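PDB 5UXD: macrolide 2'-phosphotransferase MphH from Brachybacterium faecium, which probably transfers a phosphate group from a nucleotide to the 2'-hydroxyl of macrolide antibiotics such as azithromycin. Local coordinates for residues L19-G24 / A40-G45; C187-S192 / G223-D228; S192-G197 / T218-G223. All blocks are in the same frame, centred on the assembly; numbering follows the deposited sequence.

Interaction 1 is a partly exposed corner at the edge of the six-stranded sheet, 35 Å or more, centre to centre, from the other two. Interactions 2 and 3 are buried, lie about 10 Å apart between centres, and share Ser192 and Gly223. The ladder of 192-197 with 218-223 continues into the loop contact of 187-192 with 223-228, and Asp228 of interaction 2 binds the backbone N of His196 and Gly197 in interaction 3. Their chemistry differs accordingly. Interaction 1 has two backbone bonds beside a surface drug molecule, interaction 2 joins proline, carboxylate and imidazole without direct hydrogen bonds, and interaction 3 is rich in them.

Interaction 1 of 3, residues L19-G24 / A40-G45; sequences LDLDGG and ARAHDG. With ZIT (azithromycin), chain I.
Leu21 and Ala42 face each other as an antiparallel non-hydrogen-bonded pair, their CA atoms 4.2 Å apart, but the touching segments run 96° to one another. Two backbone bonds frame the pair: Asp22 N donates a hydrogen bond to Arg41 O over 2.8 Å, and His43 N reaches Asp20 O at 2.9 Å. In His43 a chi1 of -77° sets CG beside the backbone N and turns the imidazole back along the 20-22 backbone, where Asp20 O and Leu21 N lie over one face, toward its rim. From the other side of the strand Leu21 sends CD1 to Ala40 CB (3.9 Å), and the branched leucine also packs on Leu11 and Ala14 of helix 7-16. Asp22 OD1 accepts from Gly24 N, an Asx turn suited to the corner at the glycines. Arg41, salt-bridged to Asp47, has azithromycin C17 over one face of its guanidinium. Gly45 takes a positive phi (98°) to close the type I turn. An azithromycin rests against this turn, Asp44 O lying 3.1 Å from its C8A, apart from the pocket that includes Glu198 and Tyr200: a short, weakly bonded strand and a beta turn lining one of two azithromycin pockets.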
loop_
_atom_site.group_PDB
_atom_site.type_symbol
_atom_site.label_atom_id
_atom_site.label_comp_id
_atom_site.label_asym_id
_atom_site.label_seq_id
_atom_site.Cartn_x
_atom_site.Cartn_y
_atom_site.Cartn_z
ATOM N N LEU A 19 14.182 23.101 9.691
ATOM C CA LEU A 19 14.554 21.838 10.330
ATOM C C LEU A 19 16.077 21.753 10.447
ATOM O O LEU A 19 16.782 21.638 9.440
ATOM C CB LEU A 19 13.964 20.656 9.555
ATOM C CG LEU A 19 14.243 19.274 10.124
ATOM C CD1 LEU A 19 13.609 19.153 11.492
ATOM C CD2 LEU A 19 13.688 18.195 9.172
ATOM N N ASP A 20 16.558 21.799 11.688
ATOM C CA ASP A 20 17.982 21.843 12.004
ATOM C C ASP A 20 18.425 20.437 12.391
ATOM O O ASP A 20 18.020 19.924 13.440
ATOM C CB ASP A 20 18.254 22.838 13.131
ATOM C CG ASP A 20 17.816 24.263 12.781
ATOM O OD1 ASP A 20 17.934 24.654 11.597
ATOM O OD2 ASP A 20 17.373 24.996 13.696
ATOM N N LEU A 21 19.254 19.819 11.544
ATOM C CA LEU A 21 19.631 18.419 11.673
ATOM C C LEU A 21 21.085 18.249 12.110
ATOM O O LEU A 21 21.962 19.045 11.769
ATOM C CB LEU A 21 19.420 17.678 10.348
ATOM C CG LEU A 21 18.007 17.665 9.758
ATOM C CD1 LEU A 21 17.991 17.006 8.373
ATOM C CD2 LEU A 21 17.022 16.984 10.697
ATOM N N ASP A 22 21.328 17.180 12.861
ATOM C CA ASP A 22 22.679 16.751 13.221
ATOM C C ASP A 22 23.230 15.957 12.044
ATOM O O ASP A 22 22.834 14.813 11.822
ATOM C CB ASP A 22 22.639 15.920 14.498
ATOM C CG ASP A 22 24.001 15.367 14.899
ATOM O OD1 ASP A 22 25.054 15.806 14.368
ATOM O OD2 ASP A 22 24.021 14.490 15.788
ATOM N N GLY A 23 24.130 16.579 11.273
ATOM C CA GLY A 23 24.635 15.948 10.063
ATOM C C GLY A 23 25.376 14.653 10.318
ATOM O O GLY A 23 25.421 13.777 9.450
ATOM N N GLY A 24 25.950 14.503 11.510
ATOM C CA GLY A 24 26.614 13.266 11.863
ATOM C C GLY A 24 25.708 12.055 11.828
ATOM O O GLY A 24 26.199 10.928 11.713
ATOM N N ALA A 40 17.570 11.575 9.587
ATOM C CA ALA A 40 18.532 12.245 10.452
ATOM C C ALA A 40 17.875 12.552 11.785
ATOM O O ALA A 40 16.648 12.572 11.901
ATOM C CB ALA A 40 19.061 13.547 9.821
ATOM N N ARG A 41 18.711 12.805 12.783
ATOM C CA ARG A 41 18.240 13.308 14.064
ATOM C C ARG A 41 18.290 14.830 14.063
ATOM O O ARG A 41 19.249 15.432 13.571
ATOM C CB ARG A 41 19.070 12.740 15.211
ATOM C CG ARG A 41 18.444 12.928 16.585
ATOM C CD ARG A 41 19.205 12.168 17.667
ATOM N NE ARG A 41 19.941 11.021 17.141
ATOM C CZ ARG A 41 19.514 9.764 17.200
ATOM N NH1 ARG A 41 18.340 9.474 17.755
ATOM N NH2 ARG A 41 20.262 8.792 16.699
ATOM N N ALA A 42 17.243 15.451 14.599
ATOM C CA ALA A 42 17.249 16.899 14.727
ATOM C C ALA A 42 18.047 17.317 15.961
ATOM O O ALA A 42 18.341 16.513 16.850
ATOM C CB ALA A 42 15.820 17.439 14.792
ATOM N N HIS A 43 18.419 18.598 16.002
ATOM C CA HIS A 43 19.248 19.103 17.091
ATOM C C HIS A 43 18.581 18.932 18.450
ATOM O O HIS A 43 19.280 18.893 19.469
ATOM C CB HIS A 43 19.611 20.565 16.838
ATOM C CG HIS A 43 20.701 20.741 15.825
ATOM N ND1 HIS A 43 21.133 21.979 15.398
ATOM C CD2 HIS A 43 21.440 19.831 15.148
ATOM C CE1 HIS A 43 22.094 21.824 14.503
ATOM N NE2 HIS A 43 22.299 20.530 14.334
ATOM N N ASP A 44 17.252 18.858 18.485
ATOM C CA ASP A 44 16.548 18.596 19.733
ATOM C C ASP A 44 16.364 17.104 20.008
ATOM O O ASP A 44 15.646 16.747 20.947
ATOM C CB ASP A 44 15.193 19.318 19.751
ATOM C CG ASP A 44 14.190 18.756 18.746
ATOM O OD1 ASP A 44 14.433 17.695 18.125
ATOM O OD2 ASP A 44 13.127 19.397 18.582
ATOM N N GLY A 45 16.975 16.232 19.205
ATOM C CA GLY A 45 16.992 14.810 19.467
ATOM C C GLY A 45 15.957 13.990 18.716
ATOM O O GLY A 45 16.070 12.756 18.689
HETATM C C1 ZIT I . 24.545 11.536 21.229
HETATM C C2 ZIT I . 23.117 11.285 21.828
HETATM C C3 ZIT I . 22.742 12.318 22.881
HETATM C C4 ZIT I . 22.842 13.823 22.455
HETATM C C5 ZIT I . 21.619 14.340 21.642
HETATM C C6 ZIT I . 21.965 15.385 20.602
HETATM C C7 ZIT I . 22.374 16.739 21.228
HETATM C C8 ZIT I . 22.997 17.708 20.172
HETATM C C9 ZIT I . 24.546 17.714 20.278
HETATM N N10 ZIT I . 25.153 16.470 19.578
HETATM C C11 ZIT I . 26.318 15.988 20.286
HETATM C C12 ZIT I . 26.439 14.464 20.142
HETATM C C13 ZIT I . 27.227 13.783 21.263
HETATM C C14 ZIT I . 26.826 12.313 21.364
HETATM C C15 ZIT I . 27.875 11.532 22.129
HETATM C C16 ZIT I . 27.426 10.039 22.230
HETATM C C17 ZIT I . 22.151 11.158 20.695
HETATM C C18 ZIT I . 23.012 14.616 23.728
HETATM C C19 ZIT I . 20.731 15.614 19.717
HETATM C C20 ZIT I . 22.499 19.053 20.415
HETATM C C21 ZIT I . 25.432 16.778 18.168
HETATM C C22 ZIT I . 27.572 16.687 19.805
HETATM C C23 ZIT I . 27.015 14.493 22.615
HETATM O O1 ZIT I . 24.810 11.184 20.095
HETATM O O6 ZIT I . 23.022 14.895 19.794
HETATM O O12 ZIT I . 27.073 14.143 18.928
HETATM O O13 ZIT I . 28.617 13.801 20.923
HETATM O O14 ZIT I . 25.590 12.200 22.076
HETATM C C1A ZIT I . 19.659 13.968 22.991
HETATM C C2A ZIT I . 18.513 14.736 23.600
HETATM C C3A ZIT I . 17.499 13.811 24.163
HETATM C C4A ZIT I . 17.021 12.844 23.154
HETATM C C5A ZIT I . 18.198 12.083 22.533
HETATM C C6A ZIT I . 17.755 11.172 21.467
HETATM C C7A ZIT I . 15.406 13.847 25.365
HETATM C C8A ZIT I . 15.789 15.513 23.752
HETATM O O1A ZIT I . 20.599 14.886 22.473
HETATM O O2A ZIT I . 19.010 15.567 24.659
HETATM N N3A ZIT I . 16.418 14.654 24.752
HETATM O O5A ZIT I . 19.203 13.009 21.971
HETATM C C1B ZIT I . 23.223 11.037 24.886
HETATM C C2B ZIT I . 24.349 10.652 25.818
HETATM C C3B ZIT I . 24.390 11.412 27.120
HETATM C C4B ZIT I . 23.040 11.609 27.721
HETATM C C5B ZIT I . 22.124 12.275 26.727
HETATM C C6B ZIT I . 20.768 12.552 27.335
HETATM C C7B ZIT I . 25.324 10.617 28.123
HETATM C C8B ZIT I . 26.175 12.794 26.246
HETATM O O1B ZIT I . 23.576 12.121 24.061
HETATM O O3B ZIT I . 24.927 12.731 26.906
HETATM O O4B ZIT I . 23.121 12.424 28.908
HETATM O O5B ZIT I . 21.936 11.377 25.577
#

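Interaction 2 of 3, residues C187-S192 / G223-D228; sequences CWPGHS and GDPAKD
Asp224 OD1 is held by its own loop and covered by Pro189: the N-H of Ala226 reaches it over 2.9 Å, from well above the carboxylate plane, while the proline's CG rests 3.5 Å from the same oxygen. The other oxygen, OD2, is hydrogen-bonded to His262 of helix 259-268, so both ends of this buried carboxylate have a partner. The Ala226 bond makes an Asx turn that leads into 225-228, which have helical backbone angles without the regular helix bonds, and aspartate, able to accept from the backbone two residues on, suits that place. Pro189 crosses Asp224 at about a right angle and also brings CB to Pro225 CD (3.9 Å), two rigid rings meeting. Beyond them Pro225 CG sits over one face of the His191 ring, 4.1 Å from its centroid and 23° off the normal, a CH-pi contact. His191 can offer that face because its CG lies between backbone N and carbonyl carbon (chi1 69°). At the far end Ser192 CA points a C-H at Gly223 O, 3.3 Å away. With no conventional hydrogen bond between the segments, the loops are joined by proline surfaces and weak C-H contacts.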
loop_
_atom_site.group_PDB
_atom_site.type_symbol
_atom_site.label_atom_id
_atom_site.label_comp_id
_atom_site.label_asym_id
_atom_site.label_seq_id
_atom_site.Cartn_x
_atom_site.Cartn_y
_atom_site.Cartn_z
ATOM N N CYS A 187 -18.833 -13.462 -4.687
ATOM C CA CYS A 187 -17.522 -12.908 -4.337
ATOM C C CYS A 187 -17.558 -11.414 -4.050
ATOM O O CYS A 187 -16.685 -10.908 -3.335
ATOM C CB CYS A 187 -16.516 -13.131 -5.473
ATOM S SG CYS A 187 -15.753 -14.755 -5.526
ATOM N N TRP A 188 -18.522 -10.698 -4.605
ATOM C CA TRP A 188 -18.260 -9.280 -4.807
ATOM C C TRP A 188 -18.895 -8.419 -3.720
ATOM O O TRP A 188 -19.967 -8.746 -3.193
ATOM C CB TRP A 188 -18.758 -8.841 -6.194
ATOM C CG TRP A 188 -17.905 -9.477 -7.219
ATOM C CD1 TRP A 188 -18.079 -10.713 -7.788
ATOM C CD2 TRP A 188 -16.684 -8.962 -7.741
ATOM N NE1 TRP A 188 -17.045 -10.980 -8.654
ATOM C CE2 TRP A 188 -16.175 -9.922 -8.641
ATOM C CE3 TRP A 188 -15.975 -7.769 -7.549
ATOM C CZ2 TRP A 188 -14.979 -9.730 -9.343
ATOM C CZ3 TRP A 188 -14.791 -7.578 -8.250
ATOM C CH2 TRP A 188 -14.311 -8.551 -9.144
ATOM N N PRO A 189 -18.242 -7.302 -3.395
ATOM C CA PRO A 189 -18.721 -6.462 -2.291
ATOM C C PRO A 189 -20.009 -5.737 -2.627
ATOM O O PRO A 189 -20.271 -5.388 -3.780
ATOM C CB PRO A 189 -17.575 -5.458 -2.083
ATOM C CG PRO A 189 -16.889 -5.395 -3.435
ATOM C CD PRO A 189 -16.967 -6.808 -3.956
ATOM N N GLY A 190 -20.793 -5.479 -1.579
ATOM C CA GLY A 190 -22.010 -4.692 -1.658
ATOM C C GLY A 190 -21.893 -3.312 -1.053
ATOM O O GLY A 190 -22.905 -2.602 -0.968
ATOM N N HIS A 191 -20.703 -2.909 -0.609
ATOM C CA HIS A 191 -20.463 -1.572 -0.093
ATOM C C HIS A 191 -18.992 -1.257 -0.315
ATOM O O HIS A 191 -18.153 -2.167 -0.410
ATOM C CB HIS A 191 -20.837 -1.440 1.398
ATOM C CG HIS A 191 -19.931 -2.189 2.336
ATOM N ND1 HIS A 191 -19.845 -3.566 2.360
ATOM C CD2 HIS A 191 -19.081 -1.744 3.298
ATOM C CE1 HIS A 191 -18.984 -3.939 3.291
ATOM N NE2 HIS A 191 -18.501 -2.853 3.871
ATOM N N SER A 192 -18.709 0.038 -0.452
ATOM C CA SER A 192 -17.406 0.647 -0.666
ATOM C C SER A 192 -16.941 1.360 0.594
ATOM O O SER A 192 -17.746 1.918 1.348
ATOM C CB SER A 192 -17.447 1.641 -1.829
ATOM O OG SER A 192 -17.891 1.022 -3.016
ATOM N N GLY A 223 -13.387 2.017 -2.251
ATOM C CA GLY A 223 -13.696 0.856 -3.063
ATOM C C GLY A 223 -13.796 -0.430 -2.263
ATOM O O GLY A 223 -14.338 -0.443 -1.159
ATOM N N ASP A 224 -13.265 -1.506 -2.817
ATOM C CA ASP A 224 -13.510 -2.871 -2.322
ATOM C C ASP A 224 -12.877 -3.100 -0.952
ATOM O O ASP A 224 -11.645 -3.066 -0.838
ATOM C CB ASP A 224 -12.960 -3.858 -3.368
ATOM C CG ASP A 224 -13.251 -5.336 -3.046
ATOM O OD1 ASP A 224 -13.735 -5.667 -1.944
ATOM O OD2 ASP A 224 -12.966 -6.172 -3.927
ATOM N N PRO A 225 -13.669 -3.351 0.099
ATOM C CA PRO A 225 -13.082 -3.621 1.429
ATOM C C PRO A 225 -12.113 -4.796 1.457
ATOM O O PRO A 225 -11.208 -4.831 2.306
ATOM C CB PRO A 225 -14.318 -3.909 2.295
ATOM C CG PRO A 225 -15.453 -3.182 1.594
ATOM C CD PRO A 225 -15.145 -3.302 0.128
ATOM N N ALA A 226 -12.288 -5.777 0.562
ATOM C CA ALA A 226 -11.442 -6.969 0.591
ATOM C C ALA A 226 -9.986 -6.659 0.281
ATOM O O ALA A 226 -9.092 -7.420 0.680
ATOM C CB ALA A 226 -11.966 -7.998 -0.413
ATOM N N LYS A 227 -9.726 -5.585 -0.464
ATOM C CA LYS A 227 -8.352 -5.254 -0.826
ATOM C C LYS A 227 -7.436 -5.220 0.389
ATOM O O LYS A 227 -6.254 -5.587 0.292
ATOM C CB LYS A 227 -8.307 -3.906 -1.536
ATOM C CG LYS A 227 -9.023 -3.871 -2.854
ATOM C CD LYS A 227 -8.936 -2.474 -3.456
ATOM C CE LYS A 227 -7.495 -2.105 -3.800
ATOM N NZ LYS A 227 -7.428 -0.830 -4.579
ATOM N N ASP A 228 -7.962 -4.801 1.542
ATOM C CA ASP A 228 -7.131 -4.612 2.723
ATOM C C ASP A 228 -7.032 -5.866 3.581
ATOM O O ASP A 228 -6.242 -5.890 4.528
ATOM C CB ASP A 228 -7.659 -3.443 3.575
ATOM C CG ASP A 228 -7.361 -2.087 2.951
ATOM O OD1 ASP A 228 -6.445 -2.038 2.112
ATOM O OD2 ASP A 228 -8.035 -1.084 3.295
#

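Interaction 3 of 3, residues S192-G197 / T218-G223; sequences SVLTHG and TTAAVG
A short antiparallel ladder carries the His-Gly-Glu sequence that, as in kinase-like phosphotransferases of this family, probably belongs to the catalytic loop; His196 lies close to His203 and Asp216, which bind magnesium in another structure of this protein, though no metal is modelled here. Val193 N donates to Gly223 O, and Gly223 N to Val193 O over 2.8 Å; Thr195 and Ala221 exchange both of theirs, with the non-hydrogen-bonded pair Leu194 and Val222 between them. Leu194 and Val222 point to one side, where Ala140 of helix 137-141 meets both. Threonine suits position 195 because its hydroxyl adds a bond to the strand pairing: with OG1 between N and carbonyl carbon (chi1 67°), it curls back to donate to Ala221 O at 2.8 Å. That oxygen already accepts Thr195 N over 2.9 Å, and the two donors arrive from opposite faces of the carbonyl plane. Thr219 OG1 donates to His196 O over 2.7 Å. Asp228 receives the N-H groups of His196 and Gly197. Gly197 adopts a positive phi (103°), at which a side chain would run into Thr219 O, a clash glycine avoids. One water donates to both Thr195 OG1 and Thr219 O, 2.8 Å from each.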
loop_
_atom_site.group_PDB
_atom_site.type_symbol
_atom_site.label_atom_id
_atom_site.label_comp_id
_atom_site.label_asym_id
_atom_site.label_seq_id
_atom_site.Cartn_x
_atom_site.Cartn_y
_atom_site.Cartn_z
ATOM N N SER A 192 -18.709 0.038 -0.452
ATOM C CA SER A 192 -17.406 0.647 -0.666
ATOM C C SER A 192 -16.941 1.360 0.594
ATOM O O SER A 192 -17.746 1.918 1.348
ATOM C CB SER A 192 -17.447 1.641 -1.829
ATOM O OG SER A 192 -17.891 1.022 -3.016
ATOM N N VAL A 193 -15.636 1.317 0.870
ATOM C CA VAL A 193 -15.030 1.933 2.045
ATOM C C VAL A 193 -13.727 2.587 1.613
ATOM O O VAL A 193 -13.196 2.313 0.539
ATOM C CB VAL A 193 -14.734 0.908 3.161
ATOM C CG1 VAL A 193 -16.035 0.279 3.708
ATOM C CG2 VAL A 193 -13.789 -0.172 2.634
ATOM N N LEU A 194 -13.191 3.445 2.481
ATOM C CA LEU A 194 -11.825 3.919 2.301
ATOM C C LEU A 194 -10.865 2.762 2.527
ATOM O O LEU A 194 -10.942 2.081 3.556
ATOM C CB LEU A 194 -11.516 5.052 3.273
ATOM C CG LEU A 194 -10.047 5.494 3.369
ATOM C CD1 LEU A 194 -9.537 5.994 2.013
ATOM C CD2 LEU A 194 -9.850 6.568 4.437
ATOM N N THR A 195 -9.991 2.513 1.557
ATOM C CA THR A 195 -9.038 1.416 1.663
ATOM C C THR A 195 -7.608 1.926 1.529
ATOM O O THR A 195 -7.347 2.970 0.925
ATOM C CB THR A 195 -9.280 0.323 0.602
ATOM O OG1 THR A 195 -9.004 0.837 -0.708
ATOM C CG2 THR A 195 -10.725 -0.201 0.658
ATOM N N HIS A 196 -6.682 1.159 2.106
ATOM C CA HIS A 196 -5.252 1.398 1.918
ATOM C C HIS A 196 -4.763 0.916 0.547
ATOM O O HIS A 196 -4.075 1.657 -0.166
ATOM C CB HIS A 196 -4.464 0.718 3.035
ATOM C CG HIS A 196 -2.981 0.907 2.926
ATOM N ND1 HIS A 196 -2.205 0.186 2.045
ATOM C CD2 HIS A 196 -2.133 1.727 3.590
ATOM C CE1 HIS A 196 -0.944 0.559 2.162
ATOM N NE2 HIS A 196 -0.872 1.489 3.099
ATOM N N GLY A 197 -5.058 -0.343 0.187
ATOM C CA GLY A 197 -4.768 -0.881 -1.135
ATOM C C GLY A 197 -3.562 -1.794 -1.229
ATOM O O GLY A 197 -3.429 -2.524 -2.220
ATOM N N THR A 218 -0.101 5.906 -0.895
ATOM C CA THR A 218 -0.379 6.370 -2.259
ATOM C C THR A 218 -1.406 5.508 -2.995
ATOM O O THR A 218 -1.979 5.975 -3.982
ATOM C CB THR A 218 0.910 6.459 -3.089
ATOM O OG1 THR A 218 1.620 5.212 -3.052
ATOM C CG2 THR A 218 1.806 7.570 -2.545
ATOM N N THR A 219 -1.665 4.277 -2.555
ATOM C CA THR A 219 -2.625 3.419 -3.248
ATOM C C THR A 219 -4.041 3.540 -2.700
ATOM O O THR A 219 -4.930 2.788 -3.133
ATOM C CB THR A 219 -2.170 1.949 -3.192
ATOM O OG1 THR A 219 -1.906 1.563 -1.835
ATOM C CG2 THR A 219 -0.903 1.748 -4.002
ATOM N N ALA A 220 -4.274 4.454 -1.759
ATOM C CA ALA A 220 -5.576 4.541 -1.111
ATOM C C ALA A 220 -6.652 4.957 -2.106
ATOM O O ALA A 220 -6.401 5.718 -3.044
ATOM C CB ALA A 220 -5.536 5.539 0.041
ATOM N N ALA A 221 -7.861 4.446 -1.879
ATOM C CA ALA A 221 -9.005 4.647 -2.758
ATOM C C ALA A 221 -10.261 4.219 -2.018
ATOM O O ALA A 221 -10.211 3.333 -1.164
ATOM C CB ALA A 221 -8.853 3.840 -4.054
ATOM N N VAL A 222 -11.387 4.842 -2.350
ATOM C CA VAL A 222 -12.655 4.287 -1.872
ATOM C C VAL A 222 -13.083 3.176 -2.824
ATOM O O VAL A 222 -13.122 3.358 -4.049
ATOM C CB VAL A 222 -13.732 5.378 -1.740
ATOM C CG1 VAL A 222 -15.115 4.734 -1.481
ATOM C CG2 VAL A 222 -13.371 6.337 -0.614
ATOM N N GLY A 223 -13.387 2.017 -2.251
ATOM C CA GLY A 223 -13.696 0.856 -3.063
ATOM C C GLY A 223 -13.796 -0.430 -2.263
ATOM O O GLY A 223 -14.338 -0.443 -1.159
HETATM O O HOH W 1 -6.937 0.935 -2.652
#